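Local coordinates for protein beta-galactosidase (Bacillus circulans subsp. alkalophilus, PDB 3TTY) that hydrolyses beta-galactosides, releasing terminal beta-D-galactose, as a trimeric, zinc-containing glycoside hydrolase with a TIM-barrel domain, at residues S114-S118 / F224-L229; V147-Y151 / C232-E236; Y156-E161 / V198-A202; I50-E54 / W88-Y93; A266-V272 / L297-P302. All blocks are in the same frame, centred on the assembly; numbering follows the deposited sequence.

Contact 1 (S114-S118 / F224-L229); sequences SCPNS and FQSDSL. With ZN (zinc ion), chain G.
Pro116 packs on Leu229 where the zinc-binding loop of the TIM-barrel domain lies against helix 215-243. Residues Cys115 to Ser118 form a type I beta turn. Cys115 SG is one of the four thiolate ligands of the zinc ion; Cys155, Cys157 and Cys160 complete the site. The metal fixes one side of the turn, and the helix supports the other.

The tight part is at the proline. Pro116 CB lies 3.5 Å from Leu229 CD2, closer than two carbons usually come. Pro116 CG also meets Ser228 CB at 4.0 Å. The two apolar side chains cross obliquely, and both residues are buried.

The looser side belongs to Asn117, which is partly exposed. Its CG stands anti to the carbonyl carbon (chi1 -79°), and this carries the amide toward the helix. Asn117 ND2 donates to Ser228 OG at 3.2 Å, with a bent N-H...O angle of 146°. The same ND2 is 3.4 Å from Phe224 CZ, and the amide and ring planes are only 12° apart. Gln225 ties the helix to the metal site in another way, since its OE1 accepts from the backbone N of Cys155.

Ser228 OG sits over one face of the Phe224 ring, toward the rim. It also donates to Phe224 O at 2.9 Å, from above the carbonyl plane, and that oxygen accepts Ser228 N as well.

Contact 2 (V147-Y151 / C232-E236); sequences VSNEY and CFKME. With GLA (alpha-D-galactopyranose), chain H.
Tyr151 reaches from the loop after strand 142-146 to helix 215-243 and meets Cys232, Phe233 and Glu236. Its CB points toward the helix. CG is anti to the carbonyl carbon (chi1 -76°), which places the ring between Cys232 and Phe233. CE1 lies 4.1 Å from Cys232 CB. Across the ring, CE2 lies 3.8 Å from Phe233 CB and comes to the edge of the Phe233 ring, near its plane. Ser148 OG stands over one face of the tyrosine ring, toward the rim. Trp265 also meets this ring, with the planes at about 50°.

At the tip, Tyr151 OH is 3.4 Å from Phe233 CA. The nearby Phe233 N is not bonded to it, because the angle is poor. The hydroxyl is instead linked to a water in the plane of the ring, 2.8 Å from OH. That water donates to Glu236 OE2. Glu236 OE2 is also bonded to Thr82, and OE1 to Thr80, so several groups hold this buried carboxylate.

Val147 completes the packing. Its CG1 touches Phe233 CD1 at 3.7 Å and lies equally near Glu236 OE1.

The galactose lies on the far side of the loop. Asn149 ND2 donates to O2 of the sugar at 3.1 Å (154°). Glu150 OE2 is 3.2 Å from its O1. Arg111, Glu307 and Glu355 also bind the sugar. An Asn-Glu pair just after the fourth barrel strand is characteristic of clan A glycoside hydrolases.

Contact 3 (Y156-E161 / V198-A202); sequences YCDNCE and VAPNA. With ZN (zinc ion), chain G.
Glu161 and Ala199 make the direct polar link. Ala199 N donates to Glu161 OE1 at 2.8 Å, and the bond is nearly straight (168°). It uses the anti lone pair of OE1. Lys107 of the second subunit forms a salt bridge with OE1, so this oxygen serves both the loop and the subunit interface.

Two waters add bridges. One donates to Tyr156 O and accepts from Asn201 ND2. The other accepts from Tyr156 OH and donates to Pro200 O.

Ring contacts centre on Tyr156. Asn201 CB lies over one face, 3.9 Å from the ring centroid, in a CH-pi contact. Asn201 CG stands between its backbone N and carbonyl carbon (chi1 63°), which brings ND2 to 3.3 Å from Tyr156 CB; its OD1 accepts from Leu203 N. Ala199 CB is at the ring edge.

Metal bonds hold the other side. Cys157 SG and Cys160 SG bind the zinc ion as a CxxC pair. Cys157 is also the N-cap of the helix, and its SG accepts from Cys160 N at 3.5 Å.

The contact joins the start of helix 158-172 to the loop before strand 206-207. Tyr221 of helix 215-243 meets the Tyr156 ring, planes about 10° apart, and packs on Ala199 and Pro200.

Contact 4 (I50-E54 / W88-Y93); sequences IQRDE and WMAKKY
Tyr93 OH donates to Glu54 OE2 in a short bond of 2.5 Å. The carboxylate uses its anti lone pair and comes to the edge of the tyrosine ring, with the two planes 83° apart. This bond joins two pieces of the TIM-barrel domain: the loop after helix 47-50 and the end of helix 87-92. These lie in the connections that follow the second and third barrel strands. Lys92 is near, its CD 3.9 Å from Glu54 OE2. Its NZ does not touch the carboxylate, so any attraction there is probably long-range.

The buried half is built round Trp88. Its CG stands between the backbone N and the carbonyl carbon (chi1 67°), which turns the indole toward the loop. NE1 donates to Gln51 O at 2.8 Å, and the acceptor is in the ring plane. The loop backbone then runs over one indole face. Arg52 O lies above this face toward the rim. Asp53 CA makes a CH-pi contact 3.8 Å from the centroid of the six-membered ring, 17° off the normal. Met89 CB covers part of the opposite face. The indole is therefore fixed at its edge and packed on both faces.

The third subunit is close by: Arg52 packs on its Tyr192, and Trp88 on its Glu196.

Gln51 braces the loop from within. Its OE1 accepts from Trp47 NE1. Its NE2 lies 3.7 Å from Trp88 CZ2 and donates to Asp53 O at 3.0 Å, from above the carbonyl plane.

Contact 5 (A266-V272 / L297-P302); sequences AKEMDVV and LKSGQP
Lys298 reaches across to the backbone of 266-272 and joins two loops of the TIM barrel, those leading into strands 273-275 and 303-307. Its chain bends at its last two torsions (chi3 87°, chi4 50°), which folds NZ onto two carbonyls. NZ donates to Ala266 O at 2.9 Å, tilted from the carbonyl plane. It also donates to Met269 O at 2.8 Å, almost straight along the C=O direction. Ala266 O accepts Met269 N too, from the opposite face of its plane, within a type I beta turn.

A third bond comes from the extended Gln301. Its NE2 donates to Asp270 O at 3.0 Å, on a lone pair in the carbonyl plane.

Apolar contacts accompany these bonds. Ala266 CB meets Leu297 CB at 3.6 Å. Val272 CG2 touches Leu297 CB and Lys298 CD.

The 297-302 loop turns through a type I' turn from Lys298 to Gln301. Ser299 is the C-prime residue of a Schellman motif ending helix 284-296.

A water also bridges the loops: it accepts from Val272 N at 3.0 Å and lies 2.8 Å from Pro302 O.

How the contacts relate
From the N terminus, contact 4 closes first, a short loop spanning the third barrel strand. Contacts 1 and 2 open next, at 114-118 and 147-151. Contact 3 opens at 156-161 and closes at 198-202, nested inside both. Helix 215-243 then closes contact 1 and, about two turns later, contact 2, so these two cross. Contact 5 follows in series, joining the loops before the sixth and seventh strands. Contacts 1 and 3 share the zinc ion. Pro116 O touches Cys232 SG between contacts 1 and 2, and Phe233 touches Met269 between contacts 2 and 5. Helix 215-243 thus links the zinc site to the barrel. Contact 4 touches none of the others.

Contact 1 (S114-S118 / F224-L229)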
# COMPACT_ATOMS: atom_id res chain seq x y z
N SER A 114 -14.33 0.26 22.62
CA SER A 114 -13.98 0.31 24.04
C SER A 114 -13.09 -0.89 24.41
O SER A 114 -13.31 -2.00 23.93
CB SER A 114 -15.23 0.33 24.93
OG SER A 114 -15.98 1.52 24.74
N CYS A 115 -12.08 -0.68 25.24
CA CYS A 115 -11.25 -1.81 25.63
C CYS A 115 -12.12 -2.79 26.42
O CYS A 115 -12.72 -2.42 27.42
CB CYS A 115 -10.04 -1.37 26.46
SG CYS A 115 -9.31 -2.73 27.40
N PRO A 116 -12.19 -4.05 25.95
CA PRO A 116 -13.08 -5.04 26.57
C PRO A 116 -12.55 -5.48 27.93
O PRO A 116 -13.26 -6.13 28.68
CB PRO A 116 -13.04 -6.20 25.58
CG PRO A 116 -11.69 -6.10 24.97
CD PRO A 116 -11.38 -4.64 24.87
N ASN A 117 -11.32 -5.11 28.25
CA ASN A 117 -10.76 -5.43 29.55
C ASN A 117 -10.66 -4.20 30.44
O ASN A 117 -9.87 -4.17 31.38
CB ASN A 117 -9.41 -6.12 29.41
CG ASN A 117 -9.56 -7.59 29.07
OD1 ASN A 117 -10.22 -8.33 29.80
ND2 ASN A 117 -8.99 -8.00 27.94
N SER A 118 -11.48 -3.20 30.14
CA SER A 118 -11.44 -1.92 30.85
C SER A 118 -12.34 -1.89 32.09
O SER A 118 -13.53 -2.16 32.01
CB SER A 118 -11.83 -0.79 29.89
OG SER A 118 -12.24 0.37 30.60
N PHE A 224 -8.46 -15.02 22.95
CA PHE A 224 -8.56 -14.20 24.16
C PHE A 224 -9.38 -12.93 23.94
O PHE A 224 -10.30 -12.61 24.71
CB PHE A 224 -7.13 -13.87 24.64
CG PHE A 224 -7.06 -12.74 25.62
CD1 PHE A 224 -7.66 -12.84 26.86
CD2 PHE A 224 -6.39 -11.58 25.30
CE1 PHE A 224 -7.60 -11.79 27.78
CE2 PHE A 224 -6.33 -10.52 26.20
CZ PHE A 224 -6.94 -10.63 27.44
N GLN A 225 -9.05 -12.20 22.88
CA GLN A 225 -9.79 -11.00 22.51
C GLN A 225 -11.27 -11.31 22.27
O GLN A 225 -12.16 -10.62 22.75
CB GLN A 225 -9.16 -10.36 21.27
CG GLN A 225 -7.88 -9.57 21.58
CD GLN A 225 -8.16 -8.38 22.47
OE1 GLN A 225 -8.80 -7.42 22.05
NE2 GLN A 225 -7.70 -8.44 23.72
N SER A 226 -11.52 -12.39 21.53
CA SER A 226 -12.88 -12.83 21.30
C SER A 226 -13.56 -13.15 22.64
O SER A 226 -14.64 -12.64 22.92
CB SER A 226 -12.89 -14.02 20.35
OG SER A 226 -14.21 -14.41 20.03
N ASP A 227 -12.91 -13.96 23.49
CA ASP A 227 -13.45 -14.26 24.82
C ASP A 227 -13.74 -13.00 25.65
O ASP A 227 -14.75 -12.94 26.32
CB ASP A 227 -12.51 -15.18 25.64
CG ASP A 227 -12.47 -16.60 25.11
OD1 ASP A 227 -13.08 -16.88 24.06
OD2 ASP A 227 -11.79 -17.45 25.75
N SER A 228 -12.83 -12.01 25.59
CA SER A 228 -12.95 -10.79 26.39
C SER A 228 -14.18 -9.96 25.99
O SER A 228 -14.91 -9.45 26.85
CB SER A 228 -11.70 -9.91 26.25
OG SER A 228 -10.53 -10.56 26.70
N LEU A 229 -14.37 -9.80 24.69
CA LEU A 229 -15.56 -9.12 24.19
C LEU A 229 -16.82 -9.92 24.53
O LEU A 229 -17.85 -9.35 24.88
CB LEU A 229 -15.43 -8.86 22.69
CG LEU A 229 -14.32 -7.87 22.32
CD1 LEU A 229 -13.87 -8.04 20.88
CD2 LEU A 229 -14.78 -6.45 22.58
ZN ZN G . -7.39 -3.46 26.07

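Contact 2 (V147-Y151 / C232-E236)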
# COMPACT_ATOMS: atom_id res chain seq x y z
N VAL A 147 -27.93 -5.72 22.86
CA VAL A 147 -26.76 -5.39 23.67
C VAL A 147 -25.66 -4.76 22.84
O VAL A 147 -25.23 -5.33 21.82
CB VAL A 147 -26.16 -6.63 24.36
CG1 VAL A 147 -24.80 -6.30 24.99
CG2 VAL A 147 -27.14 -7.18 25.39
N SER A 148 -25.23 -3.57 23.25
CA SER A 148 -24.14 -2.88 22.55
C SER A 148 -24.50 -2.76 21.06
O SER A 148 -25.66 -2.55 20.71
CB SER A 148 -22.83 -3.66 22.75
OG SER A 148 -21.70 -2.90 22.36
N ASN A 149 -23.49 -2.86 20.20
CA ASN A 149 -23.67 -2.87 18.76
C ASN A 149 -22.39 -3.36 18.10
O ASN A 149 -21.30 -2.86 18.40
CB ASN A 149 -24.01 -1.48 18.23
CG ASN A 149 -24.49 -1.52 16.79
OD1 ASN A 149 -25.54 -2.07 16.48
ND2 ASN A 149 -23.70 -0.94 15.89
N GLU A 150 -22.53 -4.34 17.20
CA GLU A 150 -21.39 -4.94 16.50
C GLU A 150 -20.06 -4.96 17.29
O GLU A 150 -19.12 -4.23 16.96
CB GLU A 150 -21.18 -4.27 15.12
CG GLU A 150 -22.34 -4.43 14.15
CD GLU A 150 -21.94 -4.16 12.70
OE1 GLU A 150 -20.97 -3.40 12.45
OE2 GLU A 150 -22.61 -4.72 11.79
N TYR A 151 -20.00 -5.77 18.34
CA TYR A 151 -18.74 -6.05 19.02
C TYR A 151 -17.64 -6.44 18.02
O TYR A 151 -17.88 -7.20 17.07
CB TYR A 151 -18.93 -7.19 20.00
CG TYR A 151 -19.65 -6.86 21.29
CD1 TYR A 151 -19.04 -6.10 22.26
CD2 TYR A 151 -20.93 -7.36 21.55
CE1 TYR A 151 -19.67 -5.82 23.45
CE2 TYR A 151 -21.57 -7.10 22.75
CZ TYR A 151 -20.93 -6.32 23.69
OH TYR A 151 -21.54 -6.04 24.89
N CYS A 232 -17.91 -9.17 27.94
CA CYS A 232 -18.67 -7.92 27.99
C CYS A 232 -20.14 -8.18 27.65
O CYS A 232 -21.03 -7.76 28.39
CB CYS A 232 -18.07 -6.85 27.08
SG CYS A 232 -16.43 -6.29 27.62
N PHE A 233 -20.40 -8.88 26.55
CA PHE A 233 -21.78 -9.22 26.20
C PHE A 233 -22.53 -9.90 27.34
O PHE A 233 -23.62 -9.47 27.74
CB PHE A 233 -21.85 -10.11 24.97
CG PHE A 233 -23.23 -10.68 24.72
CD1 PHE A 233 -24.24 -9.88 24.21
CD2 PHE A 233 -23.52 -12.00 25.03
CE1 PHE A 233 -25.51 -10.38 24.00
CE2 PHE A 233 -24.78 -12.53 24.82
CZ PHE A 233 -25.78 -11.72 24.30
N LYS A 234 -21.93 -10.97 27.86
CA LYS A 234 -22.51 -11.77 28.93
C LYS A 234 -22.76 -10.94 30.17
O LYS A 234 -23.78 -11.09 30.84
CB LYS A 234 -21.61 -12.96 29.29
CG LYS A 234 -21.25 -13.84 28.10
CD LYS A 234 -20.77 -15.24 28.52
CE LYS A 234 -19.83 -15.20 29.72
NZ LYS A 234 -19.29 -16.54 30.07
N MET A 235 -21.82 -10.06 30.48
CA MET A 235 -21.97 -9.17 31.62
C MET A 235 -23.25 -8.34 31.51
O MET A 235 -23.96 -8.18 32.50
CB MET A 235 -20.74 -8.27 31.77
CG MET A 235 -20.89 -7.20 32.84
SD MET A 235 -19.66 -5.88 32.67
CE MET A 235 -20.33 -4.95 31.28
N GLU A 236 -23.53 -7.80 30.33
CA GLU A 236 -24.74 -6.97 30.15
C GLU A 236 -25.99 -7.85 30.10
O GLU A 236 -27.01 -7.55 30.73
CB GLU A 236 -24.64 -6.09 28.89
CG GLU A 236 -23.67 -4.92 29.01
CD GLU A 236 -23.82 -3.91 27.87
OE1 GLU A 236 -24.97 -3.59 27.48
OE2 GLU A 236 -22.80 -3.42 27.35
C1 GLA H . -23.56 -1.74 10.75
C2 GLA H . -23.96 -0.99 12.05
C3 GLA H . -25.04 0.08 11.81
C4 GLA H . -24.61 0.92 10.61
C5 GLA H . -24.34 -0.00 9.42
C6 GLA H . -23.98 0.87 8.21
O1 GLA H . -24.54 -2.65 10.23
O2 GLA H . -24.43 -1.90 13.02
O3 GLA H . -25.20 0.95 12.94
O4 GLA H . -23.41 1.57 10.99
O5 GLA H . -23.21 -0.83 9.72
O6 GLA H . -24.09 0.10 7.00
O HOH W 1 -20.46 -4.14 26.70

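Contact 3 (Y156-E161 / V198-A202)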
# COMPACT_ATOMS: atom_id res chain seq x y z
N TYR A 156 -4.70 -3.97 22.24
CA TYR A 156 -3.37 -4.41 22.62
C TYR A 156 -2.82 -3.58 23.76
O TYR A 156 -1.61 -3.46 23.91
CB TYR A 156 -2.43 -4.33 21.41
CG TYR A 156 -2.92 -5.13 20.23
CD1 TYR A 156 -2.58 -6.48 20.08
CD2 TYR A 156 -3.74 -4.55 19.25
CE1 TYR A 156 -3.02 -7.22 19.01
CE2 TYR A 156 -4.19 -5.28 18.16
CZ TYR A 156 -3.83 -6.62 18.05
OH TYR A 156 -4.27 -7.35 16.99
N CYS A 157 -3.72 -3.01 24.57
CA CYS A 157 -3.30 -2.14 25.68
C CYS A 157 -2.69 -2.93 26.85
O CYS A 157 -2.68 -4.16 26.85
CB CYS A 157 -4.47 -1.27 26.18
SG CYS A 157 -5.65 -2.13 27.31
N ASP A 158 -2.19 -2.22 27.84
CA ASP A 158 -1.65 -2.86 29.03
C ASP A 158 -2.60 -3.80 29.78
O ASP A 158 -2.19 -4.86 30.25
CB ASP A 158 -1.15 -1.80 30.00
CG ASP A 158 0.31 -1.90 30.21
OD1 ASP A 158 1.06 -1.37 29.35
OD2 ASP A 158 0.71 -2.54 31.22
N ASN A 159 -3.85 -3.39 29.91
CA ASN A 159 -4.84 -4.21 30.59
C ASN A 159 -5.14 -5.51 29.85
O ASN A 159 -5.27 -6.57 30.47
CB ASN A 159 -6.10 -3.40 30.89
CG ASN A 159 -5.86 -2.35 31.96
OD1 ASN A 159 -4.97 -2.51 32.81
ND2 ASN A 159 -6.62 -1.27 31.93
N CYS A 160 -5.24 -5.43 28.53
CA CYS A 160 -5.43 -6.63 27.74
C CYS A 160 -4.20 -7.51 27.87
O CYS A 160 -4.31 -8.72 27.99
CB CYS A 160 -5.73 -6.31 26.28
SG CYS A 160 -7.43 -5.76 26.01
N GLU A 161 -3.03 -6.89 27.87
CA GLU A 161 -1.79 -7.65 27.92
C GLU A 161 -1.70 -8.42 29.24
O GLU A 161 -1.45 -9.63 29.25
CB GLU A 161 -0.58 -6.73 27.74
CG GLU A 161 0.70 -7.45 27.39
CD GLU A 161 1.72 -6.53 26.75
OE1 GLU A 161 2.05 -6.75 25.56
OE2 GLU A 161 2.18 -5.58 27.43
N VAL A 198 4.25 -11.07 25.73
CA VAL A 198 3.61 -9.82 25.33
C VAL A 198 2.50 -10.08 24.31
O VAL A 198 2.43 -11.15 23.71
CB VAL A 198 4.61 -8.80 24.79
CG1 VAL A 198 5.59 -8.36 25.90
CG2 VAL A 198 5.35 -9.37 23.59
N ALA A 199 1.61 -9.10 24.13
CA ALA A 199 0.57 -9.23 23.11
C ALA A 199 1.25 -9.19 21.75
O ALA A 199 2.20 -8.45 21.56
CB ALA A 199 -0.43 -8.11 23.24
N PRO A 200 0.75 -9.99 20.80
CA PRO A 200 1.33 -10.01 19.46
C PRO A 200 0.72 -8.94 18.56
O PRO A 200 -0.43 -9.04 18.17
CB PRO A 200 0.96 -11.41 18.94
CG PRO A 200 -0.34 -11.73 19.64
CD PRO A 200 -0.35 -10.96 20.95
N ASN A 201 1.49 -7.91 18.24
CA ASN A 201 1.09 -6.93 17.24
C ASN A 201 2.35 -6.42 16.53
O ASN A 201 3.36 -7.10 16.54
CB ASN A 201 0.26 -5.79 17.85
CG ASN A 201 1.03 -4.98 18.88
OD1 ASN A 201 2.23 -5.16 19.05
ND2 ASN A 201 0.33 -4.08 19.56
N ALA A 202 2.28 -5.25 15.92
CA ALA A 202 3.41 -4.77 15.13
C ALA A 202 4.68 -4.49 15.94
O ALA A 202 5.76 -4.38 15.38
CB ALA A 202 3.01 -3.52 14.32
ZN ZN G . -7.39 -3.46 26.07
O HOH W 2 0.90 -2.66 22.19
O HOH W 3 -2.67 -9.27 16.60

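Contact 4 (I50-E54 / W88-Y93)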
# COMPACT_ATOMS: atom_id res chain seq x y z
N ILE A 50 -27.81 9.97 27.54
CA ILE A 50 -28.33 9.47 28.79
C ILE A 50 -27.44 9.89 29.95
O ILE A 50 -27.92 10.41 30.96
CB ILE A 50 -28.42 7.94 28.77
CG1 ILE A 50 -29.47 7.50 27.74
CG2 ILE A 50 -28.73 7.42 30.17
CD1 ILE A 50 -29.37 6.03 27.37
N GLN A 51 -26.15 9.65 29.81
CA GLN A 51 -25.26 9.85 30.95
C GLN A 51 -24.15 10.88 30.69
O GLN A 51 -23.22 10.62 29.93
CB GLN A 51 -24.67 8.51 31.37
CG GLN A 51 -23.88 8.54 32.69
CD GLN A 51 -23.05 7.28 32.89
OE1 GLN A 51 -23.21 6.30 32.17
NE2 GLN A 51 -22.15 7.31 33.87
N ARG A 52 -24.25 12.03 31.33
CA ARG A 52 -23.34 13.14 31.06
C ARG A 52 -22.11 13.19 31.99
O ARG A 52 -21.20 13.99 31.78
CB ARG A 52 -24.09 14.47 31.15
CG ARG A 52 -24.71 14.71 32.51
CD ARG A 52 -24.61 16.18 32.89
NE ARG A 52 -25.41 17.03 32.02
CZ ARG A 52 -25.04 18.24 31.59
NH1 ARG A 52 -23.85 18.76 31.93
NH2 ARG A 52 -25.86 18.94 30.80
N ASP A 53 -22.14 12.38 33.04
CA ASP A 53 -21.02 12.25 33.98
C ASP A 53 -21.20 10.98 34.81
O ASP A 53 -22.14 10.22 34.58
CB ASP A 53 -20.86 13.50 34.85
CG ASP A 53 -22.03 13.71 35.81
OD1 ASP A 53 -22.66 12.71 36.21
OD2 ASP A 53 -22.30 14.89 36.17
N GLU A 54 -20.31 10.75 35.77
CA GLU A 54 -20.26 9.46 36.46
C GLU A 54 -21.52 9.17 37.25
O GLU A 54 -21.80 8.03 37.62
CB GLU A 54 -19.05 9.40 37.40
CG GLU A 54 -17.70 9.54 36.68
CD GLU A 54 -17.18 10.97 36.69
OE1 GLU A 54 -18.00 11.90 36.68
OE2 GLU A 54 -15.93 11.15 36.73
N TRP A 88 -16.75 12.32 27.34
CA TRP A 88 -16.26 12.63 28.70
C TRP A 88 -15.64 11.40 29.36
O TRP A 88 -14.75 11.51 30.20
CB TRP A 88 -17.36 13.21 29.60
CG TRP A 88 -18.48 12.25 29.95
CD1 TRP A 88 -19.73 12.22 29.39
CD2 TRP A 88 -18.46 11.22 30.95
NE1 TRP A 88 -20.48 11.22 29.97
CE2 TRP A 88 -19.73 10.60 30.93
CE3 TRP A 88 -17.51 10.76 31.86
CZ2 TRP A 88 -20.06 9.54 31.79
CZ3 TRP A 88 -17.84 9.71 32.71
CH2 TRP A 88 -19.10 9.11 32.66
N MET A 89 -16.11 10.23 28.98
CA MET A 89 -15.60 9.01 29.59
C MET A 89 -14.22 8.73 29.02
O MET A 89 -13.28 8.37 29.74
CB MET A 89 -16.57 7.84 29.36
CG MET A 89 -16.14 6.55 30.05
SD MET A 89 -17.36 5.26 29.84
CE MET A 89 -18.68 5.90 30.84
N ALA A 90 -14.08 8.93 27.71
CA ALA A 90 -12.79 8.77 27.06
C ALA A 90 -11.81 9.81 27.61
O ALA A 90 -10.64 9.51 27.82
CB ALA A 90 -12.92 8.91 25.57
N LYS A 91 -12.31 11.02 27.88
CA LYS A 91 -11.45 12.07 28.39
C LYS A 91 -11.03 11.82 29.85
O LYS A 91 -9.86 11.89 30.18
CB LYS A 91 -12.15 13.43 28.28
CG LYS A 91 -11.23 14.59 28.59
CD LYS A 91 -11.54 15.19 29.95
CE LYS A 91 -10.51 16.27 30.33
NZ LYS A 91 -10.84 16.93 31.62
N LYS A 92 -12.01 11.55 30.71
CA LYS A 92 -11.73 11.34 32.12
C LYS A 92 -11.14 9.96 32.41
O LYS A 92 -10.32 9.82 33.32
CB LYS A 92 -13.00 11.52 32.95
CG LYS A 92 -13.54 12.94 32.95
CD LYS A 92 -15.00 12.96 33.40
CE LYS A 92 -15.41 14.32 33.93
NZ LYS A 92 -15.11 15.46 33.00
N TYR A 93 -11.54 8.94 31.65
CA TYR A 93 -11.11 7.56 31.93
C TYR A 93 -10.51 6.89 30.70
O TYR A 93 -11.14 6.01 30.08
CB TYR A 93 -12.26 6.72 32.53
CG TYR A 93 -12.85 7.34 33.78
CD1 TYR A 93 -12.32 7.06 35.04
CD2 TYR A 93 -13.91 8.23 33.70
CE1 TYR A 93 -12.85 7.65 36.19
CE2 TYR A 93 -14.44 8.82 34.83
CZ TYR A 93 -13.91 8.53 36.06
OH TYR A 93 -14.46 9.13 37.16

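Contact 5 (A266-V272 / L297-P302)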
# COMPACT_ATOMS: atom_id res chain seq x y z
N ALA A 266 -22.60 -17.59 20.07
CA ALA A 266 -24.02 -17.88 19.92
C ALA A 266 -24.57 -18.70 21.09
O ALA A 266 -25.76 -18.61 21.42
CB ALA A 266 -24.30 -18.59 18.58
N LYS A 267 -23.70 -19.47 21.73
CA LYS A 267 -24.11 -20.28 22.87
C LYS A 267 -24.57 -19.38 24.01
O LYS A 267 -25.39 -19.79 24.83
CB LYS A 267 -22.97 -21.19 23.33
CG LYS A 267 -22.53 -22.21 22.28
CD LYS A 267 -21.41 -23.10 22.84
CE LYS A 267 -20.92 -24.13 21.82
NZ LYS A 267 -22.02 -24.99 21.32
N GLU A 268 -24.06 -18.15 24.03
CA GLU A 268 -24.39 -17.21 25.10
C GLU A 268 -25.57 -16.30 24.75
O GLU A 268 -25.99 -15.48 25.57
CB GLU A 268 -23.16 -16.34 25.42
CG GLU A 268 -21.87 -17.14 25.63
CD GLU A 268 -21.91 -18.08 26.85
OE1 GLU A 268 -22.71 -17.86 27.80
OE2 GLU A 268 -21.11 -19.05 26.85
N MET A 269 -26.08 -16.44 23.52
CA MET A 269 -27.14 -15.57 23.00
C MET A 269 -28.48 -16.30 22.89
O MET A 269 -28.52 -17.47 22.50
CB MET A 269 -26.76 -15.05 21.61
CG MET A 269 -25.50 -14.21 21.57
SD MET A 269 -24.78 -14.16 19.93
CE MET A 269 -25.86 -12.98 19.12
N ASP A 270 -29.58 -15.63 23.22
CA ASP A 270 -30.90 -16.26 23.15
C ASP A 270 -31.31 -16.55 21.71
O ASP A 270 -31.98 -17.54 21.41
CB ASP A 270 -31.97 -15.39 23.81
CG ASP A 270 -31.85 -15.38 25.32
OD1 ASP A 270 -31.46 -16.41 25.92
OD2 ASP A 270 -32.14 -14.32 25.92
N VAL A 271 -30.90 -15.65 20.82
CA VAL A 271 -31.17 -15.76 19.41
C VAL A 271 -30.06 -15.02 18.68
O VAL A 271 -29.51 -14.04 19.20
CB VAL A 271 -32.53 -15.11 19.05
CG1 VAL A 271 -32.43 -13.61 19.13
CG2 VAL A 271 -32.97 -15.53 17.65
N VAL A 272 -29.72 -15.48 17.49
CA VAL A 272 -28.72 -14.82 16.68
C VAL A 272 -29.38 -13.68 15.92
O VAL A 272 -30.57 -13.73 15.64
CB VAL A 272 -28.09 -15.81 15.69
CG1 VAL A 272 -27.26 -15.08 14.64
CG2 VAL A 272 -27.25 -16.85 16.44
N LEU A 297 -25.28 -21.15 13.66
CA LEU A 297 -24.64 -20.77 14.91
C LEU A 297 -25.37 -21.40 16.10
O LEU A 297 -24.74 -21.75 17.09
CB LEU A 297 -24.56 -19.24 15.06
CG LEU A 297 -23.66 -18.49 14.08
CD1 LEU A 297 -23.53 -17.01 14.47
CD2 LEU A 297 -22.27 -19.16 14.00
N LYS A 298 -26.69 -21.53 16.01
CA LYS A 298 -27.44 -22.20 17.07
C LYS A 298 -28.13 -23.45 16.55
O LYS A 298 -29.28 -23.73 16.88
CB LYS A 298 -28.44 -21.26 17.75
CG LYS A 298 -27.78 -20.16 18.54
CD LYS A 298 -28.77 -19.16 19.07
CE LYS A 298 -29.34 -19.60 20.42
NZ LYS A 298 -28.27 -19.97 21.37
N SER A 299 -27.40 -24.18 15.70
CA SER A 299 -27.84 -25.49 15.21
C SER A 299 -29.22 -25.50 14.54
O SER A 299 -30.02 -26.41 14.75
CB SER A 299 -27.79 -26.51 16.35
OG SER A 299 -26.48 -26.61 16.86
N GLY A 300 -29.49 -24.49 13.71
CA GLY A 300 -30.74 -24.47 12.97
C GLY A 300 -31.77 -23.47 13.45
O GLY A 300 -32.73 -23.18 12.72
N GLN A 301 -31.61 -22.94 14.66
CA GLN A 301 -32.57 -21.98 15.18
C GLN A 301 -32.68 -20.76 14.28
O GLN A 301 -31.67 -20.21 13.82
CB GLN A 301 -32.22 -21.56 16.61
CG GLN A 301 -33.23 -20.60 17.22
CD GLN A 301 -32.83 -20.17 18.62
OE1 GLN A 301 -32.21 -20.93 19.36
NE2 GLN A 301 -33.18 -18.93 18.99
N PRO A 302 -33.91 -20.34 13.98
CA PRO A 302 -34.07 -19.16 13.11
C PRO A 302 -33.42 -17.93 13.75
O PRO A 302 -33.28 -17.88 14.97
CB PRO A 302 -35.60 -19.00 13.02
CG PRO A 302 -36.13 -20.39 13.27
CD PRO A 302 -35.20 -20.99 14.29
O HOH W 4 -30.84 -17.95 16.26